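Local atomic coordinates of proton-dependent oligopeptide transporter family protein (Xanthomonas campestris, PDB entry 6EI3), a protein that probably takes up peptides across the membrane in a proton-coupled manner, as a member of the POT family within the major facilitator superfamily. Residues 417-429 / 494-506. Residues are numbered along the deposited sequence; the frame is centred on the assembly and turned at random.
Sequences GIEFAYSQAPPSM and ARRYRMVDNYRPA. With 78M ((2S)-2,3-dihydroxypropyl(7Z)-pentadec-7-enoate), chain J.
The extended chain that follows helix 471-495 lies across the C-terminal end of helix 400-424 and is hydrogen-bonded to it, Asn502 bonding to carbonyls of the last turn and of Ala425, the first residue past it. The backbone N of Asn502 donates to Ser423 O at 2.8 Å, while CG, placed between the backbone N and the carbonyl carbon (chi1 55°), brings the amide in toward the helix end. There Asn502 ND2 meets Ala425 O at 2.8 Å, close to the amide plane, and Tyr422 O through a weaker, strongly bent bond. Two successive Asx turns, Tyr503 N to Asp501 OD1 and Arg504 N to Asn502 OD1, shape the tail here; the second, with its donor above the carbonyl plane, and the ND2 bond to Ala425 O together restrict the rotation of the Asn502 amide.

Gln424 supplies the second anchor. Its bent side chain presents OE1 to two donors: Tyr497 OH at 2.7 Å and Val500 N at 3.1 Å, the latter nearly straight (173°) and on a lone pair. The other end of this buried amide, NE2, donates in plane to Ser423 OG at 3.1 Å, so both ends are fixed. A water bridges Gln424 O and Val500 O.

Beyond Gln424, Phe420 and Tyr497 form an offset edge-to-face pair with planes at 63°, Phe420 CZ lying 3.6 Å from Tyr497 CE2. Met499 SD comes to the edge of the Phe420 ring, 3.6 Å from CE1, a Met-aromatic contact. At the far end Pro427 CG sits 3.7 Å above the centre of the Arg504 guanidinium plane.

Arg495, by contrast, donates through NH1 to O19 of a bound monoacylglycerol. Phe420 and Tyr497 also touch Leu364 of helix 363-389, and Ala425 touches Leu289 of helix 281-306 and Val433 of helix 430-456; helix 400-424 thus ends among these three helices, with the tail laid over that end.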
loop_
_atom_site.group_PDB
_atom_site.type_symbol
_atom_site.label_atom_id
_atom_site.label_comp_id
_atom_site.label_asym_id
_atom_site.label_seq_id
_atom_site.Cartn_x
_atom_site.Cartn_y
_atom_site.Cartn_z
ATOM N N GLY A 417 -5.679 3.977 -10.645
ATOM C CA GLY A 417 -5.177 5.127 -9.907
ATOM C C GLY A 417 -3.838 5.680 -10.337
ATOM O O GLY A 417 -3.697 6.878 -10.587
ATOM N N ILE A 418 -2.856 4.802 -10.429
ATOM C CA ILE A 418 -1.484 5.164 -10.748
ATOM C C ILE A 418 -1.339 5.534 -12.238
ATOM O O ILE A 418 -0.687 6.531 -12.562
ATOM C CB ILE A 418 -0.517 4.043 -10.219
ATOM C CG1 ILE A 418 0.942 4.522 -10.187
ATOM C CG2 ILE A 418 -0.669 2.696 -10.932
ATOM C CD1 ILE A 418 1.185 5.709 -9.203
ATOM N N GLU A 419 -2.039 4.821 -13.123
ATOM C CA GLU A 419 -2.063 5.133 -14.552
ATOM C C GLU A 419 -2.756 6.505 -14.767
ATOM O O GLU A 419 -2.291 7.328 -15.569
ATOM C CB GLU A 419 -2.819 4.028 -15.303
ATOM C CG GLU A 419 -2.582 4.033 -16.804
ATOM C CD GLU A 419 -3.189 2.878 -17.586
ATOM O OE1 GLU A 419 -3.427 1.802 -16.988
ATOM O OE2 GLU A 419 -3.410 3.046 -18.809
ATOM N N PHE A 420 -3.849 6.755 -14.026
ATOM C CA PHE A 420 -4.564 8.027 -14.112
ATOM C C PHE A 420 -3.645 9.161 -13.651
ATOM O O PHE A 420 -3.541 10.177 -14.324
ATOM C CB PHE A 420 -5.853 7.994 -13.259
ATOM C CG PHE A 420 -6.406 9.366 -12.955
ATOM C CD1 PHE A 420 -7.184 10.041 -13.885
ATOM C CD2 PHE A 420 -6.105 10.005 -11.759
ATOM C CE1 PHE A 420 -7.685 11.315 -13.609
ATOM C CE2 PHE A 420 -6.591 11.289 -11.495
ATOM C CZ PHE A 420 -7.372 11.936 -12.429
ATOM N N ALA A 421 -2.993 8.998 -12.497
ATOM C CA ALA A 421 -2.137 10.061 -11.973
ATOM C C ALA A 421 -0.963 10.374 -12.912
ATOM O O ALA A 421 -0.673 11.547 -13.141
ATOM C CB ALA A 421 -1.646 9.698 -10.596
ATOM N N TYR A 422 -0.368 9.332 -13.533
ATOM C CA TYR A 422 0.733 9.496 -14.484
ATOM C C TYR A 422 0.302 10.319 -15.703
ATOM O O TYR A 422 1.037 11.209 -16.110
ATOM C CB TYR A 422 1.288 8.133 -14.928
ATOM C CG TYR A 422 2.198 7.452 -13.922
ATOM C CD1 TYR A 422 3.009 8.196 -13.065
ATOM C CD2 TYR A 422 2.317 6.067 -13.890
ATOM C CE1 TYR A 422 3.884 7.576 -12.174
ATOM C CE2 TYR A 422 3.173 5.434 -12.986
ATOM C CZ TYR A 422 3.966 6.195 -12.141
ATOM O OH TYR A 422 4.829 5.578 -11.266
ATOM N N SER A 423 -0.899 10.043 -16.250
ATOM C CA SER A 423 -1.476 10.735 -17.401
ATOM C C SER A 423 -1.729 12.225 -17.147
ATOM O O SER A 423 -1.762 12.986 -18.099
ATOM C CB SER A 423 -2.778 10.055 -17.816
ATOM O OG SER A 423 -3.852 10.444 -16.973
ATOM N N GLN A 424 -1.940 12.632 -15.882
ATOM C CA GLN A 424 -2.281 14.016 -15.476
ATOM C C GLN A 424 -1.098 14.829 -14.969
ATOM O O GLN A 424 -1.115 16.040 -15.041
ATOM C CB GLN A 424 -3.383 14.007 -14.378
ATOM C CG GLN A 424 -4.633 13.197 -14.730
ATOM C CD GLN A 424 -5.368 13.821 -15.892
ATOM O OE1 GLN A 424 -5.858 14.949 -15.813
ATOM N NE2 GLN A 424 -5.401 13.127 -17.012
ATOM N N ALA A 425 -0.120 14.183 -14.387
ATOM C CA ALA A 425 1.037 14.876 -13.826
ATOM C C ALA A 425 2.173 14.922 -14.866
ATOM O O ALA A 425 2.155 14.107 -15.794
ATOM C CB ALA A 425 1.490 14.136 -12.575
ATOM N N PRO A 426 3.166 15.840 -14.761
ATOM C CA PRO A 426 4.257 15.854 -15.763
ATOM C C PRO A 426 5.089 14.573 -15.702
ATOM O O PRO A 426 5.384 14.125 -14.589
ATOM C CB PRO A 426 5.103 17.067 -15.355
ATOM C CG PRO A 426 4.260 17.857 -14.458
ATOM C CD PRO A 426 3.357 16.904 -13.757
ATOM N N PRO A 427 5.453 13.935 -16.846
ATOM C CA PRO A 427 6.229 12.674 -16.779
ATOM C C PRO A 427 7.557 12.769 -16.016
ATOM O O PRO A 427 8.009 11.775 -15.458
ATOM C CB PRO A 427 6.416 12.292 -18.250
ATOM C CG PRO A 427 5.264 12.936 -18.939
ATOM C CD PRO A 427 5.125 14.268 -18.245
ATOM N N SER A 428 8.136 13.969 -15.933
ATOM C CA SER A 428 9.364 14.236 -15.187
ATOM C C SER A 428 9.126 14.172 -13.670
ATOM O O SER A 428 10.089 14.021 -12.911
ATOM C CB SER A 428 9.919 15.605 -15.559
ATOM O OG SER A 428 8.981 16.615 -15.227
ATOM N N MET A 429 7.855 14.318 -13.233
ATOM C CA MET A 429 7.457 14.280 -11.820
ATOM C C MET A 429 6.839 12.930 -11.401
ATOM O O MET A 429 6.163 12.874 -10.377
ATOM C CB MET A 429 6.509 15.451 -11.492
ATOM C CG MET A 429 7.201 16.786 -11.407
ATOM S SD MET A 429 6.081 18.115 -10.909
ATOM C CE MET A 429 7.143 19.520 -11.117
ATOM N N ALA A 494 -14.538 13.928 -8.449
ATOM C CA ALA A 494 -14.328 13.452 -9.821
ATOM C C ALA A 494 -15.229 14.187 -10.807
ATOM O O ALA A 494 -14.771 14.556 -11.887
ATOM C CB ALA A 494 -14.566 11.947 -9.904
ATOM N N ARG A 495 -16.489 14.467 -10.404
ATOM C CA ARG A 495 -17.459 15.193 -11.218
ATOM C C ARG A 495 -16.921 16.557 -11.703
ATOM O O ARG A 495 -17.146 16.922 -12.850
ATOM C CB ARG A 495 -18.795 15.349 -10.452
ATOM C CG ARG A 495 -19.851 16.256 -11.099
ATOM C CD ARG A 495 -20.462 15.664 -12.365
ATOM N NE ARG A 495 -21.488 16.532 -12.950
ATOM C CZ ARG A 495 -22.228 16.208 -14.007
ATOM N NH1 ARG A 495 -22.068 15.034 -14.607
ATOM N NH2 ARG A 495 -23.140 17.054 -14.469
ATOM N N ARG A 496 -16.205 17.284 -10.839
ATOM C CA ARG A 496 -15.667 18.604 -11.154
ATOM C C ARG A 496 -14.229 18.564 -11.670
ATOM O O ARG A 496 -13.673 19.606 -12.015
ATOM C CB ARG A 496 -15.809 19.543 -9.938
ATOM C CG ARG A 496 -17.267 19.889 -9.618
ATOM C CD ARG A 496 -17.435 20.539 -8.257
ATOM N NE ARG A 496 -18.821 20.459 -7.788
ATOM C CZ ARG A 496 -19.755 21.379 -8.020
ATOM N NH1 ARG A 496 -19.464 22.473 -8.715
ATOM N NH2 ARG A 496 -20.988 21.213 -7.558
ATOM N N TYR A 497 -13.629 17.363 -11.737
ATOM C CA TYR A 497 -12.265 17.232 -12.224
ATOM C C TYR A 497 -12.187 17.413 -13.745
ATOM O O TYR A 497 -12.934 16.784 -14.473
ATOM C CB TYR A 497 -11.625 15.907 -11.790
ATOM C CG TYR A 497 -10.159 15.838 -12.158
ATOM C CD1 TYR A 497 -9.191 16.433 -11.356
ATOM C CD2 TYR A 497 -9.743 15.213 -13.335
ATOM C CE1 TYR A 497 -7.843 16.382 -11.697
ATOM C CE2 TYR A 497 -8.399 15.174 -13.694
ATOM C CZ TYR A 497 -7.455 15.773 -12.879
ATOM O OH TYR A 497 -6.136 15.756 -13.230
ATOM N N ARG A 498 -11.297 18.277 -14.209
ATOM C CA ARG A 498 -11.070 18.479 -15.635
ATOM C C ARG A 498 -9.851 17.643 -16.101
ATOM O O ARG A 498 -8.718 17.895 -15.675
ATOM C CB ARG A 498 -10.910 19.967 -15.939
ATOM C CG ARG A 498 -10.628 20.291 -17.404
ATOM C CD ARG A 498 -11.106 21.685 -17.789
ATOM N NE ARG A 498 -10.508 22.753 -16.984
ATOM C CZ ARG A 498 -9.286 23.247 -17.163
ATOM N NH1 ARG A 498 -8.490 22.750 -18.103
ATOM N NH2 ARG A 498 -8.843 24.229 -16.389
ATOM N N MET A 499 -10.093 16.643 -16.966
ATOM C CA MET A 499 -9.022 15.811 -17.525
ATOM C C MET A 499 -8.119 16.696 -18.430
ATOM O O MET A 499 -8.624 17.372 -19.318
ATOM C CB MET A 499 -9.605 14.659 -18.377
ATOM C CG MET A 499 -10.427 13.640 -17.592
ATOM S SD MET A 499 -9.464 12.709 -16.413
ATOM C CE MET A 499 -8.575 11.545 -17.496
ATOM N N VAL A 500 -6.808 16.721 -18.153
ATOM C CA VAL A 500 -5.790 17.441 -18.941
ATOM C C VAL A 500 -4.618 16.449 -19.067
ATOM O O VAL A 500 -3.763 16.373 -18.193
ATOM C CB VAL A 500 -5.354 18.838 -18.393
ATOM C CG1 VAL A 500 -4.391 19.532 -19.377
ATOM C CG2 VAL A 500 -6.563 19.755 -18.141
ATOM N N ASP A 501 -4.660 15.621 -20.108
ATOM C CA ASP A 501 -3.671 14.577 -20.377
ATOM C C ASP A 501 -2.299 15.119 -20.747
ATOM O O ASP A 501 -2.206 16.218 -21.282
ATOM C CB ASP A 501 -4.172 13.654 -21.498
ATOM C CG ASP A 501 -3.670 12.247 -21.310
ATOM O OD1 ASP A 501 -2.549 11.950 -21.783
ATOM O OD2 ASP A 501 -4.372 11.456 -20.662
ATOM N N ASN A 502 -1.228 14.348 -20.468
ATOM C CA ASN A 502 0.122 14.796 -20.858
ATOM C C ASN A 502 0.524 14.264 -22.252
ATOM O O ASN A 502 1.482 14.745 -22.841
ATOM C CB ASN A 502 1.158 14.437 -19.791
ATOM C CG ASN A 502 1.217 12.997 -19.399
ATOM O OD1 ASN A 502 0.860 12.074 -20.147
ATOM N ND2 ASN A 502 1.727 12.780 -18.211
ATOM N N TYR A 503 -0.231 13.278 -22.770
ATOM C CA TYR A 503 -0.078 12.642 -24.088
ATOM C C TYR A 503 1.277 11.939 -24.259
ATOM O O TYR A 503 1.825 11.893 -25.355
ATOM C CB TYR A 503 -0.392 13.633 -25.230
ATOM C CG TYR A 503 -1.827 14.104 -25.164
ATOM C CD1 TYR A 503 -2.883 13.209 -25.343
ATOM C CD2 TYR A 503 -2.137 15.416 -24.818
ATOM C CE1 TYR A 503 -4.208 13.621 -25.226
ATOM C CE2 TYR A 503 -3.459 15.842 -24.700
ATOM C CZ TYR A 503 -4.490 14.940 -24.909
ATOM O OH TYR A 503 -5.793 15.333 -24.769
ATOM N N ARG A 504 1.772 11.325 -23.165
ATOM C CA ARG A 504 3.029 10.578 -23.148
ATOM C C ARG A 504 2.725 9.112 -22.812
ATOM O O ARG A 504 2.303 8.829 -21.685
ATOM C CB ARG A 504 4.022 11.194 -22.142
ATOM C CG ARG A 504 4.556 12.559 -22.575
ATOM C CD ARG A 504 5.948 12.486 -23.170
ATOM N NE ARG A 504 6.817 13.507 -22.586
ATOM C CZ ARG A 504 7.793 13.259 -21.718
ATOM N NH1 ARG A 504 8.058 12.013 -21.343
ATOM N NH2 ARG A 504 8.521 14.252 -21.230
ATOM N N PRO A 505 2.902 8.169 -23.776
ATOM C CA PRO A 505 2.590 6.749 -23.491
ATOM C C PRO A 505 3.418 6.139 -22.369
ATOM O O PRO A 505 4.608 6.447 -22.243
ATOM C CB PRO A 505 2.838 6.047 -24.832
ATOM C CG PRO A 505 3.762 6.947 -25.568
ATOM C CD PRO A 505 3.392 8.340 -25.158
ATOM N N ALA A 506 2.767 5.298 -21.536
ATOM C CA ALA A 506 3.369 4.613 -20.385
ATOM C C ALA A 506 3.386 3.103 -20.589
ATOM O O ALA A 506 2.431 2.570 -21.196
ATOM C CB ALA A 506 2.607 4.957 -19.114
HETATM O O21 78M J . -18.034 13.975 -17.211
HETATM C C20 78M J . -17.235 13.715 -16.066
HETATM C C18 78M J . -17.983 12.869 -15.062
HETATM O O19 78M J . -19.207 13.518 -14.701
HETATM C C17 78M J . -17.160 12.579 -13.829
HETATM O O2 78M J . -17.979 11.757 -12.963
HETATM C C1 78M J . -17.402 10.704 -12.370
HETATM O O1 78M J . -16.274 10.345 -12.587
HETATM C C2 78M J . -18.340 10.042 -11.401
HETATM C C3 78M J . -18.261 8.523 -11.430
HETATM C C4 78M J . -19.498 7.832 -10.896
HETATM C C5 78M J . -19.538 6.360 -11.260
HETATM C C6 78M J . -20.660 5.571 -10.589
HETATM C C7 78M J . -20.753 4.175 -11.137
HETATM C C8 78M J . -21.266 3.093 -10.557
HETATM C C9 78M J . -21.891 2.977 -9.192
HETATM C C10 78M J . -20.971 2.314 -8.162
HETATM C C11 78M J . -20.919 0.781 -8.205
HETATM C C12 78M J . -22.068 0.046 -7.514
HETATM C C13 78M J . -22.164 0.257 -6.007
HETATM C C15 78M J . -23.650 0.256 -3.971
HETATM C C14 78M J . -23.435 -0.268 -5.371
HETATM O O HOH W 1 -3.284 17.478 -15.792
#